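Local atomic coordinates of collagen adhesin (Staphylococcus aureus, PDB entry 2F68), a protein that binds collagen as a staphylococcal surface adhesin, probably by wrapping its extracellular domains around the collagen triple helix. Residues V167-N172 and I256-K261; Q189-Q194 and E269-S274; I173-S178 and Y251-I256. All blocks are in the same frame, centred on the assembly; numbering follows the deposited sequence.

Contact 1 (V167-N172 and I256-K261); sequences VRWFLN and INYKTK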
# COMPACT_ATOMS: atom_id res chain seq x y z
N VAL A 167 -5.06 3.87 4.59
CA VAL A 167 -5.39 3.64 3.19
C VAL A 167 -5.55 4.98 2.47
O VAL A 167 -6.41 5.79 2.84
CB VAL A 167 -6.68 2.79 3.02
CG1 VAL A 167 -6.95 2.50 1.55
CG2 VAL A 167 -6.59 1.49 3.80
N ARG A 168 -4.71 5.21 1.47
CA ARG A 168 -4.75 6.44 0.68
C ARG A 168 -5.91 6.41 -0.30
O ARG A 168 -6.31 5.35 -0.77
CB ARG A 168 -3.43 6.63 -0.08
CG ARG A 168 -2.18 6.68 0.78
CD ARG A 168 -0.94 6.50 -0.06
NE ARG A 168 -0.52 7.74 -0.72
CZ ARG A 168 0.20 7.80 -1.83
NH1 ARG A 168 0.59 6.69 -2.45
NH2 ARG A 168 0.53 8.98 -2.34
N TRP A 169 -6.46 7.59 -0.59
CA TRP A 169 -7.54 7.74 -1.56
C TRP A 169 -7.32 8.97 -2.43
O TRP A 169 -6.84 10.00 -1.95
CB TRP A 169 -8.90 7.82 -0.86
CG TRP A 169 -9.27 6.59 -0.09
CD1 TRP A 169 -9.30 6.45 1.27
CD2 TRP A 169 -9.67 5.32 -0.63
NE1 TRP A 169 -9.69 5.18 1.61
CE2 TRP A 169 -9.92 4.46 0.46
CE3 TRP A 169 -9.84 4.83 -1.93
CZ2 TRP A 169 -10.34 3.14 0.29
CZ3 TRP A 169 -10.24 3.51 -2.10
CH2 TRP A 169 -10.49 2.68 -0.99
N PHE A 170 -7.67 8.86 -3.71
CA PHE A 170 -7.46 9.94 -4.67
C PHE A 170 -8.72 10.25 -5.47
O PHE A 170 -9.27 9.37 -6.14
CB PHE A 170 -6.30 9.61 -5.62
CG PHE A 170 -4.96 9.54 -4.95
CD1 PHE A 170 -4.47 8.34 -4.44
CD2 PHE A 170 -4.17 10.68 -4.84
CE1 PHE A 170 -3.23 8.27 -3.83
CE2 PHE A 170 -2.92 10.63 -4.23
CZ PHE A 170 -2.45 9.42 -3.72
N LEU A 171 -9.17 11.50 -5.40
CA LEU A 171 -10.30 11.98 -6.19
C LEU A 171 -9.81 12.88 -7.32
O LEU A 171 -9.60 14.08 -7.13
CB LEU A 171 -11.32 12.71 -5.31
CG LEU A 171 -12.47 11.91 -4.68
CD1 LEU A 171 -11.98 10.98 -3.59
CD2 LEU A 171 -13.52 12.86 -4.13
N ASN A 172 -9.62 12.28 -8.49
CA ASN A 172 -9.08 12.98 -9.65
C ASN A 172 -10.17 13.55 -10.55
O ASN A 172 -10.78 12.83 -11.35
CB ASN A 172 -8.14 12.06 -10.44
CG ASN A 172 -6.97 11.55 -9.61
OD1 ASN A 172 -6.25 12.34 -9.00
ND2 ASN A 172 -6.78 10.24 -9.61
N ILE A 256 -8.00 15.43 -5.18
CA ILE A 256 -8.29 15.43 -3.75
C ILE A 256 -7.83 14.12 -3.10
O ILE A 256 -8.44 13.06 -3.29
CB ILE A 256 -9.79 15.70 -3.46
CG1 ILE A 256 -10.23 17.03 -4.09
CG2 ILE A 256 -10.06 15.71 -1.95
CD1 ILE A 256 -11.74 17.20 -4.20
N ASN A 257 -6.75 14.22 -2.33
CA ASN A 257 -6.21 13.09 -1.58
C ASN A 257 -6.80 13.05 -0.17
O ASN A 257 -7.38 14.04 0.29
CB ASN A 257 -4.67 13.20 -1.53
CG ASN A 257 -4.02 12.04 -0.80
OD1 ASN A 257 -3.25 12.24 0.15
ND2 ASN A 257 -4.31 10.82 -1.23
N TYR A 258 -6.69 11.89 0.49
CA TYR A 258 -6.97 11.75 1.93
C TYR A 258 -6.65 10.35 2.44
O TYR A 258 -6.79 9.36 1.72
CB TYR A 258 -8.40 12.16 2.30
CG TYR A 258 -9.50 11.37 1.63
CD1 TYR A 258 -10.01 10.21 2.23
CD2 TYR A 258 -10.05 11.78 0.42
CE1 TYR A 258 -11.03 9.48 1.63
CE2 TYR A 258 -11.07 11.05 -0.19
CZ TYR A 258 -11.55 9.91 0.42
OH TYR A 258 -12.56 9.19 -0.18
N LYS A 259 -6.22 10.28 3.70
CA LYS A 259 -5.87 9.02 4.34
C LYS A 259 -6.95 8.57 5.33
O LYS A 259 -7.51 9.39 6.06
CB LYS A 259 -4.53 9.13 5.06
CG LYS A 259 -3.33 9.35 4.14
CD LYS A 259 -2.05 9.51 4.93
CE LYS A 259 -0.87 9.79 4.02
NZ LYS A 259 0.40 9.94 4.78
N THR A 260 -7.24 7.27 5.33
CA THR A 260 -8.22 6.69 6.24
C THR A 260 -7.56 5.68 7.17
O THR A 260 -6.97 4.69 6.72
CB THR A 260 -9.38 6.01 5.48
OG1 THR A 260 -8.86 5.12 4.49
CG2 THR A 260 -10.27 7.06 4.80
N LYS A 261 -7.67 5.93 8.48
CA LYS A 261 -7.10 5.06 9.50
C LYS A 261 -7.90 3.76 9.62
O LYS A 261 -9.12 3.79 9.80
CB LYS A 261 -7.05 5.78 10.85
CG LYS A 261 -6.45 4.98 12.01
CD LYS A 261 -4.93 4.92 11.95
CE LYS A 261 -4.36 4.14 13.12
NZ LYS A 261 -2.87 4.11 13.10
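V167-N172 and I256-K261 are neighbouring antiparallel strands in the middle of the five-stranded sheet of the collagen-binding domain. Backbone bonds run both ways at V167-T260, W169-Y258 and L171-I256, the hydrogen-bonded pairs; R168-K259 and F170-N257 are the non-hydrogen-bonded ones. The side chain of T260 adds a polar link on the buried face. Its OG1 stands between backbone N and carbonyl carbon (chi1 51°), where it donates to V167 O at 3.0 Å and accepts from W169 NE1, also at 3.0 Å. V167 O therefore takes two donors from one residue, T260 N and OG1, while the indole is held by its N-H. W169 CB sits over the Y258 ring, 3.8 Å from its centroid and close to the ring normal, a CH-pi contact; the two aromatic planes are inclined at 35°. L171 CD1 meets the edge of the same phenol at CE2, 3.5 Å away, so Y258 is packed on a face and on its rim. On the other face of the sheet, N257 lays its amide alongside F170, ND2 3.3 Å from CE2 and over the ring, the planes 29° apart. That same ND2 makes a weak bond to W169 O (2.8 Å). F170 CZ in turn lies over the guanidinium of R168, whose NH1 forms a salt bridge with D158. Strand 154-156 flanks 166-173, strand 194-207 flanks 252-262, and on the buried side L171 and Y258 pack against strand 184-190, with Y258 OH hydrogen-bonded to N272.

Contact 2 (Q189-Q194 and E269-S274); sequences QIQGGQ and EFVNNS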
# COMPACT_ATOMS: atom_id res chain seq x y z
N GLN A 189 -18.54 8.58 -0.35
CA GLN A 189 -18.92 7.83 0.86
C GLN A 189 -17.85 6.79 1.18
O GLN A 189 -17.57 5.91 0.37
CB GLN A 189 -20.28 7.14 0.69
CG GLN A 189 -21.45 8.06 0.35
CD GLN A 189 -21.61 8.30 -1.15
OE1 GLN A 189 -21.34 7.42 -1.96
NE2 GLN A 189 -22.06 9.50 -1.51
N ILE A 190 -17.26 6.91 2.37
CA ILE A 190 -16.24 5.97 2.82
C ILE A 190 -16.90 4.86 3.64
O ILE A 190 -17.57 5.13 4.64
CB ILE A 190 -15.12 6.67 3.64
CG1 ILE A 190 -14.64 7.94 2.92
CG2 ILE A 190 -13.95 5.72 3.88
CD1 ILE A 190 -13.99 8.97 3.83
N GLN A 191 -16.69 3.62 3.21
CA GLN A 191 -17.35 2.46 3.82
C GLN A 191 -16.72 2.06 5.16
O GLN A 191 -15.72 2.64 5.59
CB GLN A 191 -17.36 1.27 2.85
CG GLN A 191 -18.00 1.56 1.48
CD GLN A 191 -19.44 2.03 1.58
OE1 GLN A 191 -19.78 3.10 1.07
NE2 GLN A 191 -20.29 1.24 2.22
N GLY A 192 -17.32 1.06 5.81
CA GLY A 192 -16.90 0.62 7.14
C GLY A 192 -15.54 -0.05 7.19
O GLY A 192 -15.01 -0.50 6.17
N GLY A 193 -14.97 -0.12 8.39
CA GLY A 193 -13.65 -0.71 8.61
C GLY A 193 -12.52 0.30 8.58
O GLY A 193 -11.35 -0.06 8.75
N GLN A 194 -12.87 1.57 8.37
CA GLN A 194 -11.90 2.66 8.28
C GLN A 194 -12.49 4.00 8.72
O GLN A 194 -13.69 4.23 8.57
CB GLN A 194 -11.33 2.76 6.86
CG GLN A 194 -12.38 2.91 5.76
CD GLN A 194 -11.85 2.61 4.36
OE1 GLN A 194 -12.55 2.01 3.54
NE2 GLN A 194 -10.61 3.01 4.09
N GLU A 269 -10.98 -6.19 2.50
CA GLU A 269 -11.19 -5.15 1.49
C GLU A 269 -11.66 -3.83 2.10
O GLU A 269 -12.55 -3.81 2.95
CB GLU A 269 -12.19 -5.62 0.44
CG GLU A 269 -11.66 -6.68 -0.52
CD GLU A 269 -12.67 -7.09 -1.59
OE1 GLU A 269 -13.74 -6.46 -1.69
OE2 GLU A 269 -12.38 -8.05 -2.34
N PHE A 270 -11.04 -2.74 1.65
CA PHE A 270 -11.45 -1.40 2.06
C PHE A 270 -12.03 -0.65 0.86
O PHE A 270 -11.32 -0.38 -0.12
CB PHE A 270 -10.27 -0.63 2.67
CG PHE A 270 -9.71 -1.28 3.91
CD1 PHE A 270 -10.32 -1.08 5.15
CD2 PHE A 270 -8.58 -2.09 3.84
CE1 PHE A 270 -9.81 -1.68 6.30
CE2 PHE A 270 -8.07 -2.69 4.99
CZ PHE A 270 -8.68 -2.49 6.21
N VAL A 271 -13.32 -0.35 0.94
CA VAL A 271 -14.07 0.21 -0.18
C VAL A 271 -14.37 1.70 0.02
O VAL A 271 -14.65 2.14 1.13
CB VAL A 271 -15.40 -0.56 -0.42
CG1 VAL A 271 -15.98 -0.23 -1.79
CG2 VAL A 271 -15.19 -2.06 -0.28
N ASN A 272 -14.29 2.45 -1.08
CA ASN A 272 -14.70 3.85 -1.11
C ASN A 272 -15.59 4.09 -2.32
O ASN A 272 -15.26 3.69 -3.44
CB ASN A 272 -13.48 4.77 -1.12
CG ASN A 272 -13.84 6.25 -1.03
OD1 ASN A 272 -13.17 7.09 -1.62
ND2 ASN A 272 -14.90 6.56 -0.29
N ASN A 273 -16.74 4.72 -2.09
CA ASN A 273 -17.73 4.95 -3.14
C ASN A 273 -17.96 6.44 -3.42
O ASN A 273 -17.91 7.25 -2.50
CB ASN A 273 -19.06 4.27 -2.79
CG ASN A 273 -18.93 2.76 -2.64
OD1 ASN A 273 -18.12 2.12 -3.31
ND2 ASN A 273 -19.74 2.19 -1.76
N SER A 274 -18.21 6.77 -4.68
CA SER A 274 -18.45 8.16 -5.08
C SER A 274 -19.37 8.28 -6.30
O SER A 274 -19.33 7.45 -7.20
CB SER A 274 -17.13 8.89 -5.35
OG SER A 274 -16.43 8.31 -6.44
O HOH W 1 -22.21 4.32 -1.37
O HOH W 2 -14.56 -0.75 3.44
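Q189 and N273 form the tight end of this antiparallel strand pair. Q189 N reaches N273 O at 2.6 Å in a nearly straight bond (175°), and N273 N returns to Q189 O at 2.9 Å. N272 swings its amide to the same acceptor: with CG anti to the backbone N (chi1 -175°), ND2 comes within 2.8 Å of Q189 O in a weak, bent bond and lies against I190 CG1. The same ND2 also bonds D188 OD1, and OD1 is taken up by Y258. Beyond I190 the chains part. Q191 N still bonds V271 O, but at 3.3 Å, and then a water takes over, donating to G192 O and accepting from V271 N, each at 2.8 Å. G193, at backbone angles that call for glycine, brings its O to the edge of the F270 ring, 3.3 Å from CE1. On the partly exposed flank, a second water joins Q189 OE1 to N273 ND2 through two long 3.3 Å bonds, while Q189 NE2 bonds Q275 OE1; Q191 crosses N273 at about a right angle. The contact is thus amide-rich, with F270 and V271 as its apolar part: direct bonds fix the strand end, while water bridges the gap where strand 184-190 gives way to a turn.

Contact 3 (I173-S178 and Y251-I256); sequences INNEKS and YNSFSI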
# COMPACT_ATOMS: atom_id res chain seq x y z
N ILE A 173 -10.42 14.85 -10.42
CA ILE A 173 -11.50 15.53 -11.13
C ILE A 173 -10.97 16.38 -12.28
O ILE A 173 -9.97 17.09 -12.13
CB ILE A 173 -12.34 16.43 -10.17
CG1 ILE A 173 -12.62 15.71 -8.85
CG2 ILE A 173 -13.64 16.87 -10.84
CD1 ILE A 173 -13.07 16.62 -7.72
N ASN A 174 -11.65 16.30 -13.43
CA ASN A 174 -11.31 17.05 -14.64
C ASN A 174 -9.83 16.93 -15.03
O ASN A 174 -9.09 17.92 -15.07
CB ASN A 174 -11.74 18.53 -14.52
CG ASN A 174 -11.78 19.25 -15.86
OD1 ASN A 174 -11.77 18.63 -16.92
ND2 ASN A 174 -11.84 20.57 -15.81
N ASN A 175 -9.42 15.70 -15.31
CA ASN A 175 -8.01 15.36 -15.57
C ASN A 175 -7.41 15.99 -16.83
O ASN A 175 -6.20 16.21 -16.89
CB ASN A 175 -7.84 13.84 -15.62
CG ASN A 175 -8.13 13.17 -14.29
OD1 ASN A 175 -7.46 13.44 -13.29
ND2 ASN A 175 -9.13 12.30 -14.27
N GLU A 176 -8.25 16.28 -17.82
CA GLU A 176 -7.79 16.84 -19.09
C GLU A 176 -7.95 18.36 -19.16
O GLU A 176 -7.70 18.96 -20.20
CB GLU A 176 -8.50 16.16 -20.26
CG GLU A 176 -8.23 14.66 -20.39
CD GLU A 176 -6.76 14.33 -20.62
OE1 GLU A 176 -6.12 14.97 -21.49
OE2 GLU A 176 -6.24 13.42 -19.94
N LYS A 177 -8.37 18.96 -18.04
CA LYS A 177 -8.56 20.41 -17.92
C LYS A 177 -9.50 20.98 -18.99
O LYS A 177 -9.21 22.01 -19.60
CB LYS A 177 -7.21 21.15 -17.92
CG LYS A 177 -6.25 20.71 -16.82
CD LYS A 177 -4.88 21.35 -17.01
CE LYS A 177 -3.85 20.77 -16.05
NZ LYS A 177 -3.49 19.36 -16.38
N SER A 178 -10.62 20.30 -19.20
CA SER A 178 -11.60 20.70 -20.21
C SER A 178 -12.62 21.69 -19.66
O SER A 178 -12.84 21.76 -18.44
CB SER A 178 -12.32 19.46 -20.77
OG SER A 178 -13.00 18.76 -19.75
N TYR A 251 -10.93 24.47 -17.22
CA TYR A 251 -9.49 24.67 -17.44
C TYR A 251 -8.61 24.32 -16.23
O TYR A 251 -7.47 24.77 -16.13
CB TYR A 251 -9.19 26.10 -17.93
CG TYR A 251 -10.14 26.63 -18.98
CD1 TYR A 251 -10.10 26.17 -20.30
CD2 TYR A 251 -11.08 27.60 -18.66
CE1 TYR A 251 -10.97 26.66 -21.26
CE2 TYR A 251 -11.96 28.10 -19.62
CZ TYR A 251 -11.90 27.63 -20.92
OH TYR A 251 -12.77 28.12 -21.87
N ASN A 252 -9.15 23.51 -15.32
CA ASN A 252 -8.44 23.12 -14.10
C ASN A 252 -8.65 21.66 -13.71
O ASN A 252 -9.74 21.12 -13.88
CB ASN A 252 -8.84 24.03 -12.93
CG ASN A 252 -8.33 25.45 -13.08
OD1 ASN A 252 -7.12 25.69 -13.10
ND2 ASN A 252 -9.25 26.40 -13.19
N SER A 253 -7.60 21.04 -13.18
CA SER A 253 -7.66 19.67 -12.68
C SER A 253 -7.61 19.66 -11.16
O SER A 253 -6.75 20.31 -10.55
CB SER A 253 -6.51 18.84 -13.26
OG SER A 253 -6.62 17.48 -12.86
N PHE A 254 -8.54 18.93 -10.54
CA PHE A 254 -8.64 18.87 -9.09
C PHE A 254 -8.34 17.47 -8.56
O PHE A 254 -9.10 16.52 -8.81
CB PHE A 254 -10.03 19.33 -8.62
CG PHE A 254 -10.35 20.76 -8.98
CD1 PHE A 254 -11.01 21.06 -10.16
CD2 PHE A 254 -10.00 21.80 -8.12
CE1 PHE A 254 -11.31 22.38 -10.50
CE2 PHE A 254 -10.29 23.12 -8.44
CZ PHE A 254 -10.95 23.41 -9.63
N SER A 255 -7.24 17.34 -7.83
CA SER A 255 -6.85 16.07 -7.22
C SER A 255 -7.00 16.14 -5.70
O SER A 255 -6.24 16.83 -5.02
CB SER A 255 -5.41 15.70 -7.60
OG SER A 255 -5.06 14.43 -7.10
N ILE A 256 -8.00 15.43 -5.18
CA ILE A 256 -8.29 15.43 -3.75
C ILE A 256 -7.83 14.12 -3.10
O ILE A 256 -8.44 13.06 -3.29
CB ILE A 256 -9.79 15.70 -3.46
CG1 ILE A 256 -10.23 17.03 -4.09
CG2 ILE A 256 -10.06 15.71 -1.95
CD1 ILE A 256 -11.74 17.20 -4.20
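I173 N donates to F254 O at 2.7 Å, the shortest polar bond between the two segments, and F254 N answers to I173 O at 2.8 Å. This hydrogen-bonded antiparallel pair is where strand 166-173 ends, and the chain leaves it through a type I beta turn, N174 to K177, closed by K177 N to N174 O. On the face of the sheet that carries I173 and F254, I173 CD1 meets I256 CD1 at 3.8 Å, facing strands 184-190 and 239-244. S253 lies beside the start of the turn, its CB 3.3 Å from N174 O. The N174 side chain spans the turn to S178. Its CG points opposite the backbone N (chi1 -163°), which turns the amide back on S178: OD1 accepts S178 N at 3.1 Å, and ND2 donates to S178 O, on a lone pair in the carbonyl plane. ND2 also bonds G249 O and lies 2.9 Å from N252 O. The amide thus ties the turn to the chain just ahead of strand 252-262. K177 runs its CB and CG along the backbone from Y251 to S253. At the far end the backbones still touch through a CA-H...O contact, Y251 CA to K177 O at 3.4 Å.

In the fold
Contacts 1 and 3 hold the same two neighbouring strands, 166-173 and 252-262, share I256, and are joined again where N172 OD1 meets S255 OG. Contact 1 is the central part of that pair, with aromatic packing and full backbone pairing; contact 3 is its end, still largely buried but run by a turn and by asparagine and serine groups. Contact 2 belongs to the other sheet of the domain and is only partly buried, with amides and waters doing more of the work than rings. It nevertheless backs onto contact 1, where W169 CH2 lies 3.3 Å from F270 O; contacts 2 and 3 do not touch, their nearest atoms being about 8 Å apart.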